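Local coordinates for protein 4-phosphoerythronate dehydrogenase (Lactobacillus jensenii, PDB 4PRK) that probably catalyses, as a D-lactate dehydrogenase, the NADH-dependent interconversion of pyruvate and D-lactate, at residues 246-251 with 282-287; 173-178 with 190-195; 161-166 with 184-189; 2-7 with 46-51. All blocks are in the same frame, centred on the assembly; numbering follows the deposited sequence.

From the N terminus, contact 4 comes first: it pairs strand 2-6 with strand 47-50 after a loop carrying helix 10-23 and strand 26-30, and so builds the core of the first domain. The chain then enters the NAD-binding domain, where contacts 3 and 2 cross, their segments alternating along the sequence. Contact 3 brings 184-189 back to helix 155-167, contact 2 brings 190-195 back to strand 171-175, and the two touch through the neighbouring strands 171-175 and 188-189. Contact 1 follows in series, joining the ends of helices 241-250 and 279-285. Contact 4 lies about 38 to 43 Å, centre to centre, from the other three.

Contact 1. Residues 246-251 with 282-287; sequences EALEKH and KKLAAM
Met-287, just past helix 279-285, reaches Leu-248 and Glu-249 near the end of helix 241-250. Its SD lies 3.9 Å from both CB and CD1 of Leu-248, and its methyl CE goes further, to 3.8 Å from CG of Glu-249. This reach comes from a straight chain: CG stands anti to the carbonyl carbon (chi1 -70°), and the bonds beyond it are extended. Leu-284, in the last turn of helix 279-285, adds its CD2, 4.0 Å from Leu-248 CD1, the two leucines crossing at about a right angle. Helices 241-250 and 279-285 each lead into a strand of the parallel Rossmann sheet, 255-258 and the outermost 290-292 respectively, so the contact joins consecutive helices at that border of the NAD-binding domain. Leu-284 also packs on Ile-245, an earlier residue of helix 241-250. Beside the apolar patch the charged groups do not meet directly: Glu-249 OE2 and Lys-283 NZ stay 4.6 Å apart. Water 1 bridges them, donating to Glu-249 OE2 and accepting from Lys-283 NZ at 2.6 Å. Further out, Lys-250 NZ forms a salt bridge with Glu-246 OE2, one turn back. His-251, with positive phi, ends the helix in a Schellman motif, its N bonded to Leu-248 O, while that same oxygen sits 3.9 Å above the centre of the imidazole ring.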
loop_
_atom_site.group_PDB
_atom_site.type_symbol
_atom_site.label_atom_id
_atom_site.label_comp_id
_atom_site.label_asym_id
_atom_site.label_seq_id
_atom_site.Cartn_x
_atom_site.Cartn_y
_atom_site.Cartn_z
ATOM N N GLU A 246 2.591 -36.216 -7.706
ATOM C CA GLU A 246 3.940 -36.700 -7.845
ATOM C C GLU A 246 4.989 -35.656 -7.453
ATOM O O GLU A 246 5.939 -35.922 -6.722
ATOM C CB GLU A 246 4.096 -37.079 -9.303
ATOM C CG GLU A 246 5.392 -37.758 -9.612
ATOM C CD GLU A 246 5.419 -38.334 -11.022
ATOM O OE1 GLU A 246 4.318 -38.596 -11.590
ATOM O OE2 GLU A 246 6.549 -38.534 -11.533
ATOM N N ALA A 247 4.828 -34.460 -7.983
ATOM C CA ALA A 247 5.733 -33.373 -7.658
ATOM C C ALA A 247 5.798 -33.138 -6.142
ATOM O O ALA A 247 6.876 -32.962 -5.600
ATOM C CB ALA A 247 5.276 -32.097 -8.368
ATOM N N LEU A 248 4.645 -33.153 -5.472
ATOM C CA LEU A 248 4.598 -32.942 -4.029
ATOM C C LEU A 248 5.239 -34.111 -3.333
ATOM O O LEU A 248 6.051 -33.920 -2.413
ATOM C CB LEU A 248 3.148 -32.797 -3.524
ATOM C CG LEU A 248 2.496 -31.442 -3.815
ATOM C CD1 LEU A 248 0.994 -31.564 -3.962
ATOM C CD2 LEU A 248 2.859 -30.430 -2.739
ATOM N N GLU A 249 4.877 -35.312 -3.777
ATOM C CA GLU A 249 5.455 -36.540 -3.194
ATOM C C GLU A 249 6.967 -36.555 -3.333
ATOM O O GLU A 249 7.655 -36.946 -2.423
ATOM C CB GLU A 249 4.860 -37.806 -3.802
ATOM C CG GLU A 249 3.461 -38.113 -3.280
ATOM C CD GLU A 249 2.838 -39.307 -3.976
ATOM O OE1 GLU A 249 3.369 -39.757 -5.027
ATOM O OE2 GLU A 249 1.802 -39.787 -3.475
ATOM N N LYS A 250 7.480 -36.053 -4.448
ATOM C CA LYS A 250 8.923 -36.014 -4.635
ATOM C C LYS A 250 9.561 -34.755 -4.068
ATOM O O LYS A 250 10.763 -34.642 -4.082
ATOM C CB LYS A 250 9.256 -36.178 -6.099
ATOM C CG LYS A 250 8.765 -37.514 -6.652
ATOM C CD LYS A 250 9.333 -37.801 -8.025
ATOM C CE LYS A 250 9.136 -36.634 -8.976
ATOM N NZ LYS A 250 8.985 -37.097 -10.380
ATOM N N HIS A 251 8.760 -33.833 -3.528
ATOM C CA HIS A 251 9.282 -32.595 -2.927
ATOM C C HIS A 251 9.956 -31.774 -4.022
ATOM O O HIS A 251 10.978 -31.131 -3.828
ATOM C CB HIS A 251 10.192 -32.908 -1.702
ATOM C CG HIS A 251 9.562 -33.849 -0.690
ATOM N ND1 HIS A 251 8.893 -33.412 0.435
ATOM C CD2 HIS A 251 9.514 -35.204 -0.634
ATOM C CE1 HIS A 251 8.456 -34.445 1.139
ATOM N NE2 HIS A 251 8.816 -35.548 0.510
ATOM N N LYS A 282 -8.331 -37.596 -2.193
ATOM C CA LYS A 282 -7.956 -38.206 -0.913
ATOM C C LYS A 282 -6.442 -38.122 -0.649
ATOM O O LYS A 282 -5.998 -37.848 0.483
ATOM C CB LYS A 282 -8.445 -39.670 -0.835
ATOM C CG LYS A 282 -9.963 -39.791 -0.734
ATOM C CD LYS A 282 -10.442 -41.231 -0.708
ATOM C CE LYS A 282 -11.955 -41.296 -0.652
ATOM N NZ LYS A 282 -12.540 -42.682 -0.558
ATOM N N LYS A 283 -5.640 -38.314 -1.689
ATOM C CA LYS A 283 -4.207 -38.116 -1.554
ATOM C C LYS A 283 -3.912 -36.676 -1.151
ATOM O O LYS A 283 -3.137 -36.454 -0.241
ATOM C CB LYS A 283 -3.447 -38.449 -2.827
ATOM C CG LYS A 283 -3.335 -39.931 -3.095
ATOM C CD LYS A 283 -2.199 -40.210 -4.050
ATOM C CE LYS A 283 -1.942 -41.697 -4.174
ATOM N NZ LYS A 283 -1.598 -42.064 -5.581
ATOM N N LEU A 284 -4.551 -35.701 -1.804
ATOM C CA LEU A 284 -4.197 -34.285 -1.575
ATOM C C LEU A 284 -4.565 -33.841 -0.154
ATOM O O LEU A 284 -3.766 -33.252 0.562
ATOM C CB LEU A 284 -4.822 -33.409 -2.662
ATOM C CG LEU A 284 -4.135 -33.594 -4.029
ATOM C CD1 LEU A 284 -4.928 -32.973 -5.169
ATOM C CD2 LEU A 284 -2.732 -33.021 -4.042
ATOM N N ALA A 285 -5.749 -34.262 0.253
ATOM C CA ALA A 285 -6.353 -33.913 1.514
ATOM C C ALA A 285 -5.551 -34.459 2.661
ATOM O O ALA A 285 -5.603 -33.910 3.762
ATOM C CB ALA A 285 -7.763 -34.461 1.573
ATOM N N ALA A 286 -4.780 -35.504 2.408
ATOM C CA ALA A 286 -3.935 -36.126 3.460
ATOM C C ALA A 286 -2.600 -35.434 3.633
ATOM O O ALA A 286 -1.903 -35.709 4.586
ATOM C CB ALA A 286 -3.706 -37.609 3.130
ATOM N N MET A 287 -2.225 -34.560 2.696
ATOM C CA MET A 287 -0.925 -33.898 2.737
ATOM C C MET A 287 -0.994 -32.620 3.604
ATOM O O MET A 287 -1.809 -31.739 3.358
ATOM C CB MET A 287 -0.460 -33.576 1.313
ATOM C CG MET A 287 -0.056 -34.790 0.450
ATOM S SD MET A 287 0.304 -34.271 -1.260
ATOM C CE MET A 287 0.614 -35.850 -2.068
HETATM O O HOH W 1 0.922 -41.882 -5.198
#

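Contact 2. Residues 173-178 with 190-195; sequences LAYDVI and ADFDTV
Tyr-175 and Phe-192 meet where the chain of the Rossmann domain passes from strand 171-175, by way of the short neighbouring strand 188-189, to helix 192-198. Phe-192 CB sits over the face of the tyrosine ring, 3.8 Å from its centroid and almost on the ring normal, a close CH-pi contact. With CG anti to its own backbone N (chi1 173°), the phenylalanine then turns its ring edge to that face, giving a T-shaped pair with planes at 80°; its CD1 comes to 3.8 Å from Tyr-175 CD2. The tyrosine ring is also met at its edge, in plane, by Ala-190 O, 3.6 Å from CD1. Replacing Tyr-175 with an alanine would probably leave the Phe-192 edge without its aromatic partner and open a gap beside its CB. Val-195 uses one branch, CG2, to cover the strand backbone, 3.8 Å from Tyr-175 N, and the same methyl meets Leu-173 CB at 4.2 Å. Val-195 also packs on Ile-152 of the adjoining strand 148-152. The next residue along from Tyr-175, Asp-176, occupies the place where NAD-dependent Rossmann enzymes commonly carry an acidic residue. Just after strand 188-189, Ala-190 N donates to Ala-174 O at 3.0 Å, tilted 34° from the carbonyl plane.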
loop_
_atom_site.group_PDB
_atom_site.type_symbol
_atom_site.label_atom_id
_atom_site.label_comp_id
_atom_site.label_asym_id
_atom_site.label_seq_id
_atom_site.Cartn_x
_atom_site.Cartn_y
_atom_site.Cartn_z
ATOM N N LEU A 173 5.821 -10.909 -10.575
ATOM C CA LEU A 173 6.026 -11.090 -11.994
ATOM C C LEU A 173 4.783 -11.718 -12.555
ATOM O O LEU A 173 4.130 -12.506 -11.871
ATOM C CB LEU A 173 7.179 -12.075 -12.264
ATOM C CG LEU A 173 8.583 -11.731 -11.779
ATOM C CD1 LEU A 173 9.536 -12.876 -11.932
ATOM C CD2 LEU A 173 9.109 -10.510 -12.539
ATOM N N ALA A 174 4.462 -11.398 -13.803
ATOM C CA ALA A 174 3.320 -12.014 -14.448
ATOM C C ALA A 174 3.577 -12.322 -15.918
ATOM O O ALA A 174 4.172 -11.506 -16.613
ATOM C CB ALA A 174 2.116 -11.081 -14.328
ATOM N N TYR A 175 3.111 -13.484 -16.376
ATOM C CA TYR A 175 3.088 -13.841 -17.786
ATOM C C TYR A 175 1.710 -13.540 -18.312
ATOM O O TYR A 175 0.726 -13.900 -17.697
ATOM C CB TYR A 175 3.401 -15.335 -18.038
ATOM C CG TYR A 175 3.172 -15.679 -19.528
ATOM C CD1 TYR A 175 3.964 -15.098 -20.506
ATOM C CD2 TYR A 175 2.134 -16.494 -19.937
ATOM C CE1 TYR A 175 3.751 -15.347 -21.832
ATOM C CE2 TYR A 175 1.942 -16.770 -21.265
ATOM C CZ TYR A 175 2.765 -16.191 -22.202
ATOM O OH TYR A 175 2.585 -16.401 -23.557
ATOM N N ASP A 176 1.612 -12.866 -19.447
ATOM C CA ASP A 176 0.312 -12.679 -20.077
ATOM C C ASP A 176 0.444 -12.445 -21.582
ATOM O O ASP A 176 1.503 -12.093 -22.046
ATOM C CB ASP A 176 -0.458 -11.522 -19.403
ATOM C CG ASP A 176 -1.995 -11.644 -19.582
ATOM O OD1 ASP A 176 -2.499 -12.261 -20.545
ATOM O OD2 ASP A 176 -2.722 -11.101 -18.764
ATOM N N VAL A 177 -0.639 -12.605 -22.310
ATOM C CA VAL A 177 -0.613 -12.448 -23.747
ATOM C C VAL A 177 -1.269 -11.143 -24.167
ATOM O O VAL A 177 -1.371 -10.894 -25.351
ATOM C CB VAL A 177 -1.235 -13.661 -24.508
ATOM C CG1 VAL A 177 -0.372 -14.898 -24.340
ATOM C CG2 VAL A 177 -2.655 -13.958 -24.048
ATOM N N ILE A 178 -1.739 -10.329 -23.220
ATOM C CA ILE A 178 -2.169 -8.965 -23.537
ATOM C C ILE A 178 -1.537 -8.062 -22.504
ATOM O O ILE A 178 -1.313 -8.464 -21.359
ATOM C CB ILE A 178 -3.713 -8.737 -23.553
ATOM C CG1 ILE A 178 -4.342 -9.022 -22.183
ATOM C CG2 ILE A 178 -4.410 -9.602 -24.614
ATOM C CD1 ILE A 178 -4.464 -7.778 -21.335
ATOM N N ALA A 190 6.868 -10.645 -17.747
ATOM C CA ALA A 190 7.990 -11.520 -17.987
ATOM C C ALA A 190 7.549 -12.718 -18.794
ATOM O O ALA A 190 6.375 -12.985 -18.929
ATOM C CB ALA A 190 8.623 -11.966 -16.688
ATOM N N ASP A 191 8.523 -13.425 -19.333
ATOM C CA ASP A 191 8.293 -14.628 -20.101
ATOM C C ASP A 191 7.784 -15.737 -19.210
ATOM O O ASP A 191 8.079 -15.786 -18.036
ATOM C CB ASP A 191 9.583 -15.088 -20.759
ATOM C CG ASP A 191 10.037 -14.177 -21.843
ATOM O OD1 ASP A 191 9.234 -13.402 -22.361
ATOM O OD2 ASP A 191 11.219 -14.234 -22.175
ATOM N N PHE A 192 7.038 -16.643 -19.804
ATOM C CA PHE A 192 6.397 -17.697 -19.073
ATOM C C PHE A 192 7.446 -18.532 -18.369
ATOM O O PHE A 192 7.277 -18.889 -17.227
ATOM C CB PHE A 192 5.589 -18.534 -20.058
ATOM C CG PHE A 192 4.991 -19.774 -19.475
ATOM C CD1 PHE A 192 3.756 -19.747 -18.878
ATOM C CD2 PHE A 192 5.655 -20.973 -19.554
ATOM C CE1 PHE A 192 3.200 -20.889 -18.351
ATOM C CE2 PHE A 192 5.105 -22.120 -19.027
ATOM C CZ PHE A 192 3.877 -22.077 -18.421
ATOM N N ASP A 193 8.542 -18.830 -19.044
ATOM C CA ASP A 193 9.591 -19.614 -18.422
ATOM C C ASP A 193 10.284 -18.918 -17.250
ATOM O O ASP A 193 10.564 -19.542 -16.252
ATOM C CB ASP A 193 10.569 -20.200 -19.445
ATOM C CG ASP A 193 11.319 -19.149 -20.217
ATOM O OD1 ASP A 193 10.844 -18.014 -20.307
ATOM O OD2 ASP A 193 12.394 -19.467 -20.752
ATOM N N THR A 194 10.539 -17.621 -17.377
ATOM C CA THR A 194 11.093 -16.836 -16.280
ATOM C C THR A 194 10.210 -16.903 -15.035
ATOM O O THR A 194 10.679 -17.047 -13.936
ATOM C CB THR A 194 11.216 -15.373 -16.703
ATOM O OG1 THR A 194 11.900 -15.317 -17.943
ATOM C CG2 THR A 194 11.977 -14.580 -15.694
ATOM N N VAL A 195 8.914 -16.809 -15.241
ATOM C CA VAL A 195 7.953 -16.813 -14.132
ATOM C C VAL A 195 8.031 -18.134 -13.365
ATOM O O VAL A 195 8.171 -18.116 -12.137
ATOM C CB VAL A 195 6.511 -16.530 -14.630
ATOM C CG1 VAL A 195 5.478 -16.863 -13.531
ATOM C CG2 VAL A 195 6.374 -15.072 -15.103
#

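Contact 3. Residues 161-166 with 184-189; sequences VAQIFS and EPYLTY
Tyr-186 lays its side chain along helix 155-167, touching Ala-162 and Gln-163 and, one turn on, Ser-166. This is the helix that follows the glycine-rich turn of the Rossmann fold, and Tyr-186 belongs to the loop leading into the outermost strand 188-189. Its CB starts 4.3 Å from Ala-162 CB, with Ser-166 OG also close by. From there CG stands anti to the carbonyl carbon (chi1 -52°), which swings the ring over Gln-163. CD1 is met at the ring edge by Ser-166 OG, 3.4 Å away. On the other flank, CD2 and CE2 lie beneath Gln-163 CG, a CH-pi contact 3.7 Å from the centroid and 20° off the normal, displaced toward the rim. Beyond CG the glutamine chain runs out past the rim, CD nearest CE2, the amide plane 18° from that of the ring, while Pro-185 CB covers the face opposite CG, so the ring is sandwiched. At the tip, OH accepts from Gln-163 NE2 of the third subunit, and Gln-163 NE2 of this chain donates in turn to Tyr-186 OH of that subunit. A phenylalanine here would lack the hydroxyl and would probably leave Gln-163 NE2 of the third subunit without its mate across the interface. One residue on, Leu-187 CD2 packs on Ala-162 CB at 4.0 Å. Ser-166 OG itself is held by donating to Ala-162 O at 2.7 Å, on the face of that carbonyl opposite to the one taken by Ser-166 N.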
loop_
_atom_site.group_PDB
_atom_site.type_symbol
_atom_site.label_atom_id
_atom_site.label_comp_id
_atom_site.label_asym_id
_atom_site.label_seq_id
_atom_site.Cartn_x
_atom_site.Cartn_y
_atom_site.Cartn_z
ATOM N N VAL A 161 -4.492 -9.896 -6.942
ATOM C CA VAL A 161 -3.468 -10.677 -6.222
ATOM C C VAL A 161 -2.138 -9.941 -6.202
ATOM O O VAL A 161 -1.432 -9.927 -5.209
ATOM C CB VAL A 161 -3.226 -12.062 -6.842
ATOM C CG1 VAL A 161 -1.954 -12.768 -6.229
ATOM C CG2 VAL A 161 -4.454 -12.914 -6.653
ATOM N N ALA A 162 -1.836 -9.314 -7.316
ATOM C CA ALA A 162 -0.619 -8.556 -7.507
ATOM C C ALA A 162 -0.607 -7.267 -6.649
ATOM O O ALA A 162 0.393 -6.939 -5.992
ATOM C CB ALA A 162 -0.486 -8.242 -8.989
ATOM N N GLN A 163 -1.733 -6.569 -6.621
ATOM C CA GLN A 163 -1.889 -5.412 -5.721
ATOM C C GLN A 163 -1.644 -5.790 -4.256
ATOM O O GLN A 163 -0.918 -5.125 -3.549
ATOM C CB GLN A 163 -3.311 -4.804 -5.875
ATOM C CG GLN A 163 -3.600 -4.318 -7.314
ATOM C CD GLN A 163 -5.036 -3.875 -7.598
ATOM O OE1 GLN A 163 -5.613 -4.194 -8.644
ATOM N NE2 GLN A 163 -5.596 -3.098 -6.695
ATOM N N ILE A 164 -2.242 -6.871 -3.804
ATOM C CA ILE A 164 -2.091 -7.282 -2.398
ATOM C C ILE A 164 -0.656 -7.711 -2.125
ATOM O O ILE A 164 0.025 -7.173 -1.186
ATOM C CB ILE A 164 -3.090 -8.411 -2.031
ATOM C CG1 ILE A 164 -4.514 -7.875 -2.124
ATOM C CG2 ILE A 164 -2.784 -9.067 -0.646
ATOM C CD1 ILE A 164 -5.544 -9.006 -2.145
ATOM N N PHE A 165 -0.125 -8.588 -2.984
ATOM C CA PHE A 165 1.259 -9.024 -2.728
ATOM C C PHE A 165 2.274 -7.874 -2.767
ATOM O O PHE A 165 3.142 -7.775 -1.903
ATOM C CB PHE A 165 1.674 -10.196 -3.635
ATOM C CG PHE A 165 1.261 -11.545 -3.109
ATOM C CD1 PHE A 165 1.596 -11.941 -1.827
ATOM C CD2 PHE A 165 0.578 -12.411 -3.897
ATOM C CE1 PHE A 165 1.231 -13.193 -1.338
ATOM C CE2 PHE A 165 0.211 -13.662 -3.420
ATOM C CZ PHE A 165 0.531 -14.049 -2.133
ATOM N N SER A 166 2.156 -6.979 -3.737
ATOM C CA SER A 166 3.143 -5.874 -3.835
ATOM C C SER A 166 2.944 -4.903 -2.696
ATOM O O SER A 166 3.880 -4.306 -2.258
ATOM C CB SER A 166 3.068 -5.163 -5.171
ATOM O OG SER A 166 1.769 -4.690 -5.263
ATOM N N GLU A 184 0.999 -2.214 -14.143
ATOM C CA GLU A 184 2.444 -2.140 -13.955
ATOM C C GLU A 184 2.961 -1.557 -12.653
ATOM O O GLU A 184 4.088 -1.833 -12.290
ATOM C CB GLU A 184 3.095 -1.411 -15.126
ATOM C CG GLU A 184 2.910 -2.269 -16.399
ATOM C CD GLU A 184 3.793 -1.902 -17.578
ATOM O OE1 GLU A 184 3.655 -0.756 -18.087
ATOM O OE2 GLU A 184 4.570 -2.802 -18.024
ATOM N N PRO A 185 2.165 -0.761 -11.920
ATOM C CA PRO A 185 2.692 -0.359 -10.600
ATOM C C PRO A 185 2.855 -1.535 -9.663
ATOM O O PRO A 185 3.553 -1.437 -8.680
ATOM C CB PRO A 185 1.586 0.528 -10.038
ATOM C CG PRO A 185 0.754 0.928 -11.211
ATOM C CD PRO A 185 0.838 -0.182 -12.194
ATOM N N TYR A 186 2.168 -2.635 -9.942
ATOM C CA TYR A 186 2.154 -3.757 -9.031
ATOM C C TYR A 186 2.856 -5.031 -9.538
ATOM O O TYR A 186 3.057 -5.966 -8.776
ATOM C CB TYR A 186 0.726 -4.108 -8.738
ATOM C CG TYR A 186 -0.101 -2.950 -8.289
ATOM C CD1 TYR A 186 0.176 -2.315 -7.071
ATOM C CD2 TYR A 186 -1.165 -2.485 -9.049
ATOM C CE1 TYR A 186 -0.608 -1.245 -6.603
ATOM C CE2 TYR A 186 -1.963 -1.416 -8.598
ATOM C CZ TYR A 186 -1.665 -0.787 -7.373
ATOM O OH TYR A 186 -2.380 0.308 -6.877
ATOM N N LEU A 187 3.220 -5.099 -10.803
ATOM C CA LEU A 187 3.875 -6.298 -11.311
ATOM C C LEU A 187 4.777 -5.923 -12.449
ATOM O O LEU A 187 4.715 -4.807 -12.883
ATOM C CB LEU A 187 2.856 -7.336 -11.771
ATOM C CG LEU A 187 1.883 -6.957 -12.880
ATOM C CD1 LEU A 187 2.507 -7.036 -14.272
ATOM C CD2 LEU A 187 0.662 -7.858 -12.804
ATOM N N THR A 188 5.632 -6.859 -12.887
ATOM C CA THR A 188 6.516 -6.689 -14.058
ATOM C C THR A 188 6.230 -7.850 -14.978
ATOM O O THR A 188 6.252 -9.032 -14.544
ATOM C CB THR A 188 7.955 -6.782 -13.630
ATOM O OG1 THR A 188 8.258 -5.685 -12.742
ATOM C CG2 THR A 188 8.904 -6.771 -14.855
ATOM N N TYR A 189 5.883 -7.550 -16.227
ATOM C CA TYR A 189 5.672 -8.603 -17.195
ATOM C C TYR A 189 6.991 -9.349 -17.527
ATOM O O TYR A 189 8.052 -8.775 -17.480
ATOM C CB TYR A 189 5.054 -8.025 -18.443
ATOM C CG TYR A 189 3.606 -7.593 -18.329
ATOM C CD1 TYR A 189 2.594 -8.531 -18.242
ATOM C CD2 TYR A 189 3.255 -6.277 -18.432
ATOM C CE1 TYR A 189 1.262 -8.155 -18.178
ATOM C CE2 TYR A 189 1.924 -5.889 -18.384
ATOM C CZ TYR A 189 0.935 -6.856 -18.256
ATOM O OH TYR A 189 -0.376 -6.497 -18.204
#

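Contact 4. Residues 2-7 with 46-51; sequences KIAVFS and DGVLLK
In Ile-3, CG1 anti to the carbonyl carbon and a bent second torsion (chi2 -75°) bring CD1 against Gly-47, while Phe-6, with CG likewise placed (chi1 -71°), carries its ring over to Val-48 and Leu-50. Ile-3 CD1 is only 3.4 Å from Gly-47 CA, a tight fit, and a CB on that glycine would collide with it. The isoleucine's other branch, CG2, meets Leu-49 CG at 3.7 Å. On the opposite face of the sheet, Val-48 CG1 comes to 3.3 Å from Phe-6 CE1 near the ring plane, and Leu-50 CD2 approaches CD1 of the same ring. Strands 2-6 and 47-50 are adjacent inner strands of a flavodoxin-like parallel sheet (order 2-1-3-4-5), separate from the seven-stranded Rossmann sheet. Helix 301-319, late in the chain, returns to cover the face bearing Ile-3 and Leu-49. Between the strands, Ala-4 N donates to Gly-47 O, Leu-49 N to Ala-4 O at 2.9 Å, and Phe-6 N to Leu-49 O at 3.0 Å, this last nearly straight at 169°. At the N-terminal end Asp-46 grips Lys-2 twice: its N donates to Lys-2 O at 2.6 Å, and its OD1 accepts from Lys-2 N at 3.0 Å.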
loop_
_atom_site.group_PDB
_atom_site.type_symbol
_atom_site.label_atom_id
_atom_site.label_comp_id
_atom_site.label_asym_id
_atom_site.label_seq_id
_atom_site.Cartn_x
_atom_site.Cartn_y
_atom_site.Cartn_z
ATOM N N LYS A 2 -41.782 -6.810 -10.576
ATOM C CA LYS A 2 -41.533 -8.153 -10.031
ATOM C C LYS A 2 -40.540 -8.958 -10.905
ATOM O O LYS A 2 -40.735 -9.110 -12.139
ATOM C CB LYS A 2 -42.842 -8.924 -9.886
ATOM C CG LYS A 2 -42.719 -10.229 -9.128
ATOM C CD LYS A 2 -43.868 -10.414 -8.127
ATOM C CE LYS A 2 -45.134 -10.983 -8.759
ATOM N NZ LYS A 2 -45.988 -11.699 -7.759
ATOM N N ILE A 3 -39.494 -9.494 -10.250
ATOM C CA ILE A 3 -38.430 -10.284 -10.932
ATOM C C ILE A 3 -38.331 -11.696 -10.311
ATOM O O ILE A 3 -38.114 -11.868 -9.108
ATOM C CB ILE A 3 -37.063 -9.525 -10.941
ATOM C CG1 ILE A 3 -37.142 -8.160 -11.698
ATOM C CG2 ILE A 3 -35.935 -10.388 -11.494
ATOM C CD1 ILE A 3 -37.183 -8.241 -13.210
ATOM N N ALA A 4 -38.561 -12.716 -11.116
ATOM C CA ALA A 4 -38.469 -14.074 -10.615
ATOM C C ALA A 4 -37.019 -14.474 -10.429
ATOM O O ALA A 4 -36.190 -14.184 -11.268
ATOM C CB ALA A 4 -39.172 -15.037 -11.545
ATOM N N VAL A 5 -36.731 -15.142 -9.323
ATOM C CA VAL A 5 -35.398 -15.614 -9.026
ATOM C C VAL A 5 -35.425 -17.122 -8.893
ATOM O O VAL A 5 -36.035 -17.655 -7.990
ATOM C CB VAL A 5 -34.908 -15.027 -7.702
ATOM C CG1 VAL A 5 -33.547 -15.578 -7.334
ATOM C CG2 VAL A 5 -34.880 -13.516 -7.784
ATOM N N PHE A 6 -34.696 -17.801 -9.760
ATOM C CA PHE A 6 -34.752 -19.243 -9.813
ATOM C C PHE A 6 -33.619 -19.868 -9.055
ATOM O O PHE A 6 -32.492 -19.465 -9.200
ATOM C CB PHE A 6 -34.746 -19.706 -11.258
ATOM C CG PHE A 6 -36.019 -19.401 -11.975
ATOM C CD1 PHE A 6 -36.177 -18.207 -12.640
ATOM C CD2 PHE A 6 -37.071 -20.288 -11.942
ATOM C CE1 PHE A 6 -37.353 -17.917 -13.283
ATOM C CE2 PHE A 6 -38.255 -20.003 -12.584
ATOM C CZ PHE A 6 -38.392 -18.817 -13.253
ATOM N N SER A 7 -33.933 -20.862 -8.243
ATOM C CA SER A 7 -32.906 -21.602 -7.546
ATOM C C SER A 7 -31.960 -20.765 -6.689
ATOM O O SER A 7 -30.753 -20.803 -6.861
ATOM C CB SER A 7 -32.111 -22.426 -8.543
ATOM O OG SER A 7 -31.194 -23.257 -7.881
ATOM N N ASP A 46 -41.924 -9.293 -14.455
ATOM C CA ASP A 46 -41.217 -8.421 -15.391
ATOM C C ASP A 46 -39.961 -9.016 -16.073
ATOM O O ASP A 46 -39.662 -8.704 -17.214
ATOM C CB ASP A 46 -40.900 -7.079 -14.729
ATOM C CG ASP A 46 -42.129 -6.221 -14.518
ATOM O OD1 ASP A 46 -42.713 -6.265 -13.427
ATOM O OD2 ASP A 46 -42.512 -5.489 -15.440
ATOM N N GLY A 47 -39.196 -9.804 -15.327
ATOM C CA GLY A 47 -37.918 -10.330 -15.783
ATOM C C GLY A 47 -37.464 -11.548 -15.003
ATOM O O GLY A 47 -38.062 -11.873 -13.992
ATOM N N VAL A 48 -36.423 -12.234 -15.465
ATOM C CA VAL A 48 -35.988 -13.451 -14.796
ATOM C C VAL A 48 -34.492 -13.435 -14.437
ATOM O O VAL A 48 -33.668 -12.836 -15.143
ATOM C CB VAL A 48 -36.394 -14.682 -15.641
ATOM C CG1 VAL A 48 -35.645 -15.937 -15.217
ATOM C CG2 VAL A 48 -37.897 -14.904 -15.529
ATOM N N LEU A 49 -34.166 -14.055 -13.294
ATOM C CA LEU A 49 -32.775 -14.218 -12.833
ATOM C C LEU A 49 -32.508 -15.728 -12.688
ATOM O O LEU A 49 -33.177 -16.424 -11.892
ATOM C CB LEU A 49 -32.527 -13.443 -11.517
ATOM C CG LEU A 49 -32.532 -11.893 -11.569
ATOM C CD1 LEU A 49 -32.077 -11.269 -10.237
ATOM C CD2 LEU A 49 -31.673 -11.356 -12.715
ATOM N N LEU A 50 -31.532 -16.224 -13.464
ATOM C CA LEU A 50 -31.293 -17.666 -13.590
ATOM C C LEU A 50 -29.990 -18.109 -12.958
ATOM O O LEU A 50 -29.001 -17.359 -12.934
ATOM C CB LEU A 50 -31.276 -18.063 -15.070
ATOM C CG LEU A 50 -32.601 -17.944 -15.857
ATOM C CD1 LEU A 50 -32.572 -18.814 -17.125
ATOM C CD2 LEU A 50 -33.789 -18.340 -14.977
ATOM N N LYS A 51 -30.023 -19.288 -12.359
ATOM C CA LYS A 51 -28.846 -19.984 -11.896
ATOM C C LYS A 51 -29.013 -21.406 -12.352
ATOM O O LYS A 51 -29.407 -22.264 -11.566
ATOM C CB LYS A 51 -28.707 -19.910 -10.382
ATOM C CG LYS A 51 -27.439 -20.554 -9.843
ATOM C CD LYS A 51 -27.319 -20.375 -8.338
ATOM C CE LYS A 51 -26.435 -21.440 -7.715
ATOM N NZ LYS A 51 -25.834 -20.991 -6.432
HETATM O O HOH W 2 -28.491 -22.378 -5.548
#